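Local coordinates for protein endopolygalacturonase (Chondrostereum purpureum, PDB 1KCD) that probably hydrolyses the alpha-1,4-galacturonosyl linkages of polygalacturonate chains, the backbone of pectin in plant cell walls, at residues V225-Q230 and V241-N246; A119-V124 and I136-F141. One frame throughout, in Å; residues are numbered along the deposited sequence.

In the fold
Both interactions lie in the right-handed parallel beta-helix of this family 28 glycosidase, and each joins two faces of it across the interior. Interaction 2 (119-124 with 136-141) comes earlier in the chain; interaction 1 (225-230 with 241-246) lies several coils further on. Their centres are 20 Å apart and their nearest atoms about 10 Å, so they do not touch. What connects them is the sugar-binding cleft. Strands 122-127 and 226-230 belong to the same parallel sheet, and the furanuronate GTK bonds to Gln120 from interaction 2 and to Lys228 from interaction 1. GTR is held by Arg226 and Lys228, together with Asp173, His195 and Tyr262.

Interaction 1 (V225-Q230 and V241-N246); sequences VRIKAQ and VTYDAN. With GTR (beta-D-galactopyranuronic acid), chain C; GTK (beta-D-galactofuranuronic acid), chain B.
Val225 lies nearest Tyr243, and Ile227 nearest Val241, where 225-230 and 241-246 face each other across the interior of the right-handed parallel beta-helix. Strands 226-230 and 241-244 run nearly antiparallel, at 155°, on separate faces of the coil with their axes 11.0 Å apart, and the chain turns a corner at Val225. Side chains and one water bridge the gap. Val225 and Tyr243 come at each other from opposite directions: Val225 CB is 3.7 Å from Tyr243 CE1, and its CG2 lies over one face of the ring, while Phe280 stacks with the same tyrosine. Further along, Ile227 passes the phenol end, its CG1 3.3 Å from Tyr243 OH, and its CD1 reaches out to Val241 CG2.

The buried hydroxyl is satisfied by water 1, which sits at the ring edge in the ring plane. Tyr243 OH donates to it over 2.7 Å, and the water passes a hydrogen on to Arg226 O at 2.8 Å. The tyrosine is thereby tied to the backbone of a residue whose CB points away from 241-246 and whose guanidinium meets GTR.

The GTR carboxylate lies at the edge of that guanidinium: Arg226 NH2 bonds to GTR O6A at 2.8 Å and 168°, and NH1 to GTR O6B along a more bent path. Lys228 CE packs over the centre of one guanidinium face. Asp174 makes salt bridges to both cations, OD1 to Arg226 NH2 and OD2 to Lys228 NZ. Lys228 CG sits between the backbone N and the carbonyl carbon (chi1 31°, off the usual staggered value), and from there the extended chain carries NZ to both carboxylates, 2.9 Å from GTR O6B and 2.7 Å from GTK O6A.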
loop_
_atom_site.group_PDB
_atom_site.type_symbol
_atom_site.label_atom_id
_atom_site.label_comp_id
_atom_site.label_asym_id
_atom_site.label_seq_id
_atom_site.Cartn_x
_atom_site.Cartn_y
_atom_site.Cartn_z
ATOM N N VAL A 225 4.694 -4.532 10.743
ATOM C CA VAL A 225 5.313 -3.449 9.957
ATOM C C VAL A 225 6.666 -3.908 9.444
ATOM O O VAL A 225 7.390 -4.621 10.146
ATOM C CB VAL A 225 5.422 -2.113 10.723
ATOM C CG1 VAL A 225 4.042 -1.653 11.187
ATOM C CG2 VAL A 225 6.397 -2.229 11.915
ATOM N N ARG A 226 6.960 -3.480 8.207
ATOM C CA ARG A 226 8.264 -3.745 7.633
ATOM C C ARG A 226 8.858 -2.522 6.939
ATOM O O ARG A 226 8.153 -1.734 6.319
ATOM C CB ARG A 226 8.140 -4.815 6.533
ATOM C CG ARG A 226 8.042 -6.273 6.942
ATOM C CD ARG A 226 8.386 -7.102 5.664
ATOM N NE ARG A 226 7.163 -7.003 4.817
ATOM C CZ ARG A 226 6.994 -7.738 3.733
ATOM N NH1 ARG A 226 7.954 -8.580 3.295
ATOM N NH2 ARG A 226 5.884 -7.644 2.991
ATOM N N ILE A 227 10.203 -2.460 7.031
ATOM C CA ILE A 227 10.953 -1.622 6.114
ATOM C C ILE A 227 11.905 -2.551 5.407
ATOM O O ILE A 227 12.767 -3.141 6.067
ATOM C CB ILE A 227 11.714 -0.477 6.804
ATOM C CG1 ILE A 227 10.731 0.292 7.712
ATOM C CG2 ILE A 227 12.424 0.415 5.770
ATOM C CD1 ILE A 227 11.458 1.439 8.457
ATOM N N LYS A 228 11.703 -2.743 4.119
ATOM C CA LYS A 228 12.471 -3.712 3.340
ATOM C C LYS A 228 13.217 -3.010 2.243
ATOM O O LYS A 228 12.635 -2.235 1.496
ATOM C CB LYS A 228 11.521 -4.767 2.711
ATOM C CG LYS A 228 10.097 -4.342 2.321
ATOM C CD LYS A 228 9.348 -5.473 1.589
ATOM C CE LYS A 228 7.854 -5.088 1.407
ATOM N NZ LYS A 228 7.193 -5.964 0.465
ATOM N N ALA A 229 14.507 -3.290 2.149
ATOM C CA ALA A 229 15.302 -2.779 1.061
ATOM C C ALA A 229 15.971 -3.933 0.358
ATOM O O ALA A 229 16.489 -4.861 0.987
ATOM C CB ALA A 229 16.384 -1.792 1.525
ATOM N N GLN A 230 15.926 -3.862 -0.991
ATOM C CA GLN A 230 16.623 -4.881 -1.763
ATOM C C GLN A 230 18.102 -4.904 -1.398
ATOM O O GLN A 230 18.757 -3.853 -1.341
ATOM C CB GLN A 230 16.467 -4.543 -3.268
ATOM C CG GLN A 230 14.997 -4.680 -3.689
ATOM C CD GLN A 230 14.639 -4.158 -5.054
ATOM O OE1 GLN A 230 15.500 -4.090 -5.942
ATOM N NE2 GLN A 230 13.362 -3.849 -5.274
ATOM N N VAL A 241 10.900 7.986 9.666
ATOM C CA VAL A 241 9.681 7.169 9.720
ATOM C C VAL A 241 9.192 7.165 11.145
ATOM O O VAL A 241 10.012 6.882 12.046
ATOM C CB VAL A 241 9.970 5.726 9.258
ATOM C CG1 VAL A 241 8.696 4.871 9.370
ATOM C CG2 VAL A 241 10.557 5.691 7.852
ATOM N N THR A 242 7.925 7.450 11.349
ATOM C CA THR A 242 7.357 7.453 12.707
ATOM C C THR A 242 6.147 6.528 12.728
ATOM O O THR A 242 5.185 6.723 11.974
ATOM C CB THR A 242 6.888 8.878 13.101
ATOM O OG1 THR A 242 8.002 9.758 12.989
ATOM C CG2 THR A 242 6.370 8.925 14.526
ATOM N N TYR A 243 6.241 5.516 13.601
ATOM C CA TYR A 243 5.118 4.636 13.901
ATOM C C TYR A 243 4.464 5.113 15.188
ATOM O O TYR A 243 5.177 5.236 16.210
ATOM C CB TYR A 243 5.612 3.205 14.105
ATOM C CG TYR A 243 6.219 2.617 12.849
ATOM C CD1 TYR A 243 5.421 2.071 11.871
ATOM C CD2 TYR A 243 7.613 2.590 12.704
ATOM C CE1 TYR A 243 5.991 1.519 10.715
ATOM C CE2 TYR A 243 8.200 2.045 11.554
ATOM C CZ TYR A 243 7.391 1.504 10.572
ATOM O OH TYR A 243 7.994 0.991 9.463
ATOM N N ASP A 244 3.145 5.345 15.169
ATOM C CA ASP A 244 2.474 5.971 16.305
ATOM C C ASP A 244 1.111 5.329 16.453
ATOM O O ASP A 244 0.357 5.337 15.461
ATOM C CB ASP A 244 2.393 7.473 15.933
ATOM C CG ASP A 244 1.751 8.352 16.969
ATOM O OD1 ASP A 244 0.898 7.886 17.753
ATOM O OD2 ASP A 244 2.153 9.546 16.999
ATOM N N ALA A 245 0.787 4.753 17.584
ATOM C CA ALA A 245 -0.600 4.344 17.896
ATOM C C ALA A 245 -1.125 3.244 16.995
ATOM O O ALA A 245 -2.320 3.234 16.661
ATOM C CB ALA A 245 -1.544 5.586 17.800
ATOM N N ASN A 246 -0.308 2.284 16.571
ATOM C CA ASN A 246 -0.801 1.154 15.780
ATOM C C ASN A 246 -1.069 -0.054 16.648
ATOM O O ASN A 246 -0.327 -0.335 17.579
ATOM C CB ASN A 246 0.230 0.786 14.709
ATOM C CG ASN A 246 0.554 1.965 13.833
ATOM O OD1 ASN A 246 -0.280 2.335 13.002
ATOM N ND2 ASN A 246 1.753 2.586 14.016
HETATM C C1 GTR C . 5.598 -12.982 -1.152
HETATM C C2 GTR C . 5.299 -12.579 -2.619
HETATM C C3 GTR C . 6.342 -11.699 -3.052
HETATM C C4 GTR C . 6.413 -10.351 -2.204
HETATM C C5 GTR C . 6.536 -10.846 -0.745
HETATM C C6 GTR C . 6.466 -9.661 0.206
HETATM O O1 GTR C . 4.536 -13.776 -0.665
HETATM O O2 GTR C . 5.318 -13.803 -3.418
HETATM O O3 GTR C . 6.093 -11.254 -4.440
HETATM O O4 GTR C . 5.190 -9.572 -2.387
HETATM O O5 GTR C . 5.473 -11.757 -0.412
HETATM O O6A GTR C . 5.490 -9.469 0.963
HETATM O O6B GTR C . 7.435 -8.886 0.195
HETATM C C1 GTK B . 4.198 -5.529 -5.178
HETATM O O1 GTK B . 4.496 -4.801 -6.363
HETATM C C2 GTK B . 3.990 -7.000 -5.408
HETATM O O2 GTK B . 3.288 -7.541 -4.263
HETATM C C3 GTK B . 5.432 -7.545 -5.307
HETATM O O3 GTK B . 5.919 -7.703 -6.632
HETATM C C4 GTK B . 6.230 -6.417 -4.642
HETATM O O4 GTK B . 5.330 -5.358 -4.346
HETATM C C5 GTK B . 7.099 -6.829 -3.457
HETATM O O5 GTK B . 6.213 -6.966 -2.357
HETATM C C6 GTK B . 8.222 -5.933 -3.029
HETATM O O6B GTK B . 9.189 -5.784 -3.933
HETATM O O6A GTK B . 8.267 -5.346 -1.963
HETATM O O HOH W 1 6.396 0.090 7.423
#

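Interaction 2 (A119-V124 and I136-F141); sequences AQAISV and ITVDDF. With GTK (beta-D-galactofuranuronic acid), chain B.
Ala121 CB rests against Val138 CG1 at 3.6 Å, in the apolar centre of a contact inside the beta-helix. Val138 CG1 is anti to the backbone N (chi1 174°), which turns it onto the alanine and leaves CG2 for Ile122, whose CD1 is 4.0 Å away. The same CD1 reaches Ile136 CG2 at 3.8 Å, a distance measured for one of two modelled conformers of Ile136 and less certain for that reason. Ile122 and Val138 lie alongside one another, pointing opposite ways, in keeping with segments that run antiparallel on different faces of the coil.

Outside this layer, Val114 and Phe155 pack on Ile122, and Phe112 and Cys167 on Ile136, extending the apolar filling into the neighbouring coils. At the other end the contact turns polar. Ala119 O and Asp140 OD2 stand 4.3 Å apart, and Ser117 OG, within hydrogen-bonding reach of both, is shared by them. Asp140 sits within an Asx turn, in which Phe141 N donates to Asp139 OD1 at 3.0 Å.

Gln120, between the two alanines, directs its CB away from the contact, and a bend at chi2 brings its amide to the ligand. NE2 donates to GTK O1 over 3.2 Å at 160°. The chemistry thus splits between neighbours: the methyls of Ala121 and Ile122 fill the interior side, backbone bonds to Leu101, Asp153, Gly154 and Asp156 hold their main chain, and Gln120 just before them turns its amide to the sugar in the cleft.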
loop_
_atom_site.group_PDB
_atom_site.type_symbol
_atom_site.label_atom_id
_atom_site.label_comp_id
_atom_site.label_asym_id
_atom_site.label_seq_id
_atom_site.Cartn_x
_atom_site.Cartn_y
_atom_site.Cartn_z
ATOM N N ALA A 119 -4.462 -8.375 -9.194
ATOM C CA ALA A 119 -3.259 -8.433 -8.332
ATOM C C ALA A 119 -3.166 -7.082 -7.657
ATOM O O ALA A 119 -4.107 -6.758 -6.903
ATOM C CB ALA A 119 -2.053 -8.854 -9.125
ATOM N N GLN A 120 -2.145 -6.281 -7.842
ATOM C CA GLN A 120 -2.000 -5.062 -7.044
ATOM C C GLN A 120 -3.186 -4.140 -7.335
ATOM O O GLN A 120 -3.565 -3.942 -8.513
ATOM C CB GLN A 120 -0.721 -4.349 -7.412
ATOM C CG GLN A 120 0.523 -5.167 -6.981
ATOM C CD GLN A 120 1.013 -6.064 -8.097
ATOM O OE1 GLN A 120 0.308 -6.528 -8.963
ATOM N NE2 GLN A 120 2.309 -6.402 -8.063
ATOM N N ALA A 121 -3.787 -3.582 -6.292
ATOM C CA ALA A 121 -5.089 -2.921 -6.430
ATOM C C ALA A 121 -4.969 -1.472 -6.861
ATOM O O ALA A 121 -5.377 -1.111 -7.987
ATOM C CB ALA A 121 -5.901 -3.068 -5.148
ATOM N N ILE A 122 -4.384 -0.622 -6.023
ATOM C CA ILE A 122 -4.317 0.817 -6.348
ATOM C C ILE A 122 -2.882 1.318 -6.365
ATOM O O ILE A 122 -2.189 1.240 -5.331
ATOM C CB ILE A 122 -5.149 1.613 -5.321
ATOM C CG1 ILE A 122 -6.595 1.102 -5.268
ATOM C CG2 ILE A 122 -5.098 3.115 -5.629
ATOM C CD1 ILE A 122 -7.436 1.820 -4.226
ATOM N N SER A 123 -2.457 1.811 -7.528
ATOM C CA SER A 123 -1.152 2.478 -7.651
ATOM C C SER A 123 -1.367 3.977 -7.518
ATOM O O SER A 123 -2.209 4.519 -8.220
ATOM C CB SER A 123 -0.575 2.098 -9.010
ATOM O OG SER A 123 0.626 2.801 -9.240
ATOM N N VAL A 124 -0.590 4.609 -6.675
ATOM C CA VAL A 124 -0.714 6.025 -6.393
ATOM C C VAL A 124 0.522 6.767 -6.797
ATOM O O VAL A 124 1.642 6.419 -6.326
ATOM C CB VAL A 124 -0.875 6.193 -4.870
ATOM C CG1 VAL A 124 -1.020 7.654 -4.516
ATOM C CG2 VAL A 124 -2.079 5.340 -4.409
ATOM N N ILE A 136 -11.496 4.405 1.426
ATOM C CA ILE A 136 -11.506 3.430 0.316
ATOM C C ILE A 136 -11.345 2.048 0.911
ATOM O O ILE A 136 -10.532 1.829 1.821
ATOM C CB ILE A 136 -10.369 3.779 -0.661
ATOM C CG1 ILE A 136 -10.604 5.174 -1.267
ATOM C CG2 ILE A 136 -10.223 2.700 -1.739
ATOM C CD1 ILE A 136 -9.492 5.595 -2.202
ATOM N N THR A 137 -12.125 1.133 0.353
ATOM C CA THR A 137 -12.015 -0.271 0.727
ATOM C C THR A 137 -11.388 -1.062 -0.426
ATOM O O THR A 137 -11.926 -0.989 -1.543
ATOM C CB THR A 137 -13.380 -0.866 1.045
ATOM O OG1 THR A 137 -13.885 -0.182 2.207
ATOM C CG2 THR A 137 -13.311 -2.349 1.404
ATOM N N VAL A 138 -10.320 -1.816 -0.139
ATOM C CA VAL A 138 -9.809 -2.766 -1.106
ATOM C C VAL A 138 -10.271 -4.126 -0.572
ATOM O O VAL A 138 -9.709 -4.601 0.424
ATOM C CB VAL A 138 -8.290 -2.694 -1.300
ATOM C CG1 VAL A 138 -7.882 -3.841 -2.220
ATOM C CG2 VAL A 138 -7.885 -1.342 -1.874
ATOM N N ASP A 139 -11.359 -4.655 -1.137
ATOM C CA ASP A 139 -11.883 -5.925 -0.677
ATOM C C ASP A 139 -11.437 -7.038 -1.621
ATOM O O ASP A 139 -12.071 -7.295 -2.631
ATOM C CB ASP A 139 -13.420 -5.875 -0.579
ATOM C CG ASP A 139 -13.934 -7.163 -0.035
ATOM O OD1 ASP A 139 -13.202 -8.183 0.073
ATOM O OD2 ASP A 139 -15.148 -7.182 0.289
ATOM N N ASP A 140 -10.316 -7.650 -1.290
ATOM C CA ASP A 140 -9.815 -8.836 -1.932
ATOM C C ASP A 140 -9.924 -10.060 -1.033
ATOM O O ASP A 140 -9.214 -11.035 -1.219
ATOM C CB ASP A 140 -8.362 -8.643 -2.396
ATOM C CG ASP A 140 -8.243 -7.731 -3.581
ATOM O OD1 ASP A 140 -9.215 -7.380 -4.261
ATOM O OD2 ASP A 140 -7.059 -7.333 -3.878
ATOM N N PHE A 141 -10.858 -10.034 -0.091
ATOM C CA PHE A 141 -11.015 -11.155 0.830
ATOM C C PHE A 141 -11.259 -12.473 0.111
ATOM O O PHE A 141 -10.808 -13.526 0.552
ATOM C CB PHE A 141 -12.216 -10.840 1.750
ATOM C CG PHE A 141 -12.423 -11.972 2.754
ATOM C CD1 PHE A 141 -11.563 -12.132 3.836
ATOM C CD2 PHE A 141 -13.451 -12.876 2.558
ATOM C CE1 PHE A 141 -11.717 -13.149 4.741
ATOM C CE2 PHE A 141 -13.612 -13.874 3.511
ATOM C CZ PHE A 141 -12.775 -14.030 4.597
HETATM C C1 GTK B . 4.198 -5.529 -5.178
HETATM O O1 GTK B . 4.496 -4.801 -6.363
HETATM C C2 GTK B . 3.990 -7.000 -5.408
HETATM O O2 GTK B . 3.288 -7.541 -4.263
HETATM C C3 GTK B . 5.432 -7.545 -5.307
HETATM O O3 GTK B . 5.919 -7.703 -6.632
HETATM C C4 GTK B . 6.230 -6.417 -4.642
HETATM O O4 GTK B . 5.330 -5.358 -4.346
HETATM C C5 GTK B . 7.099 -6.829 -3.457
HETATM O O5 GTK B . 6.213 -6.966 -2.357
HETATM C C6 GTK B . 8.222 -5.933 -3.029
HETATM O O6B GTK B . 9.189 -5.784 -3.933
HETATM O O6A GTK B . 8.267 -5.346 -1.963
#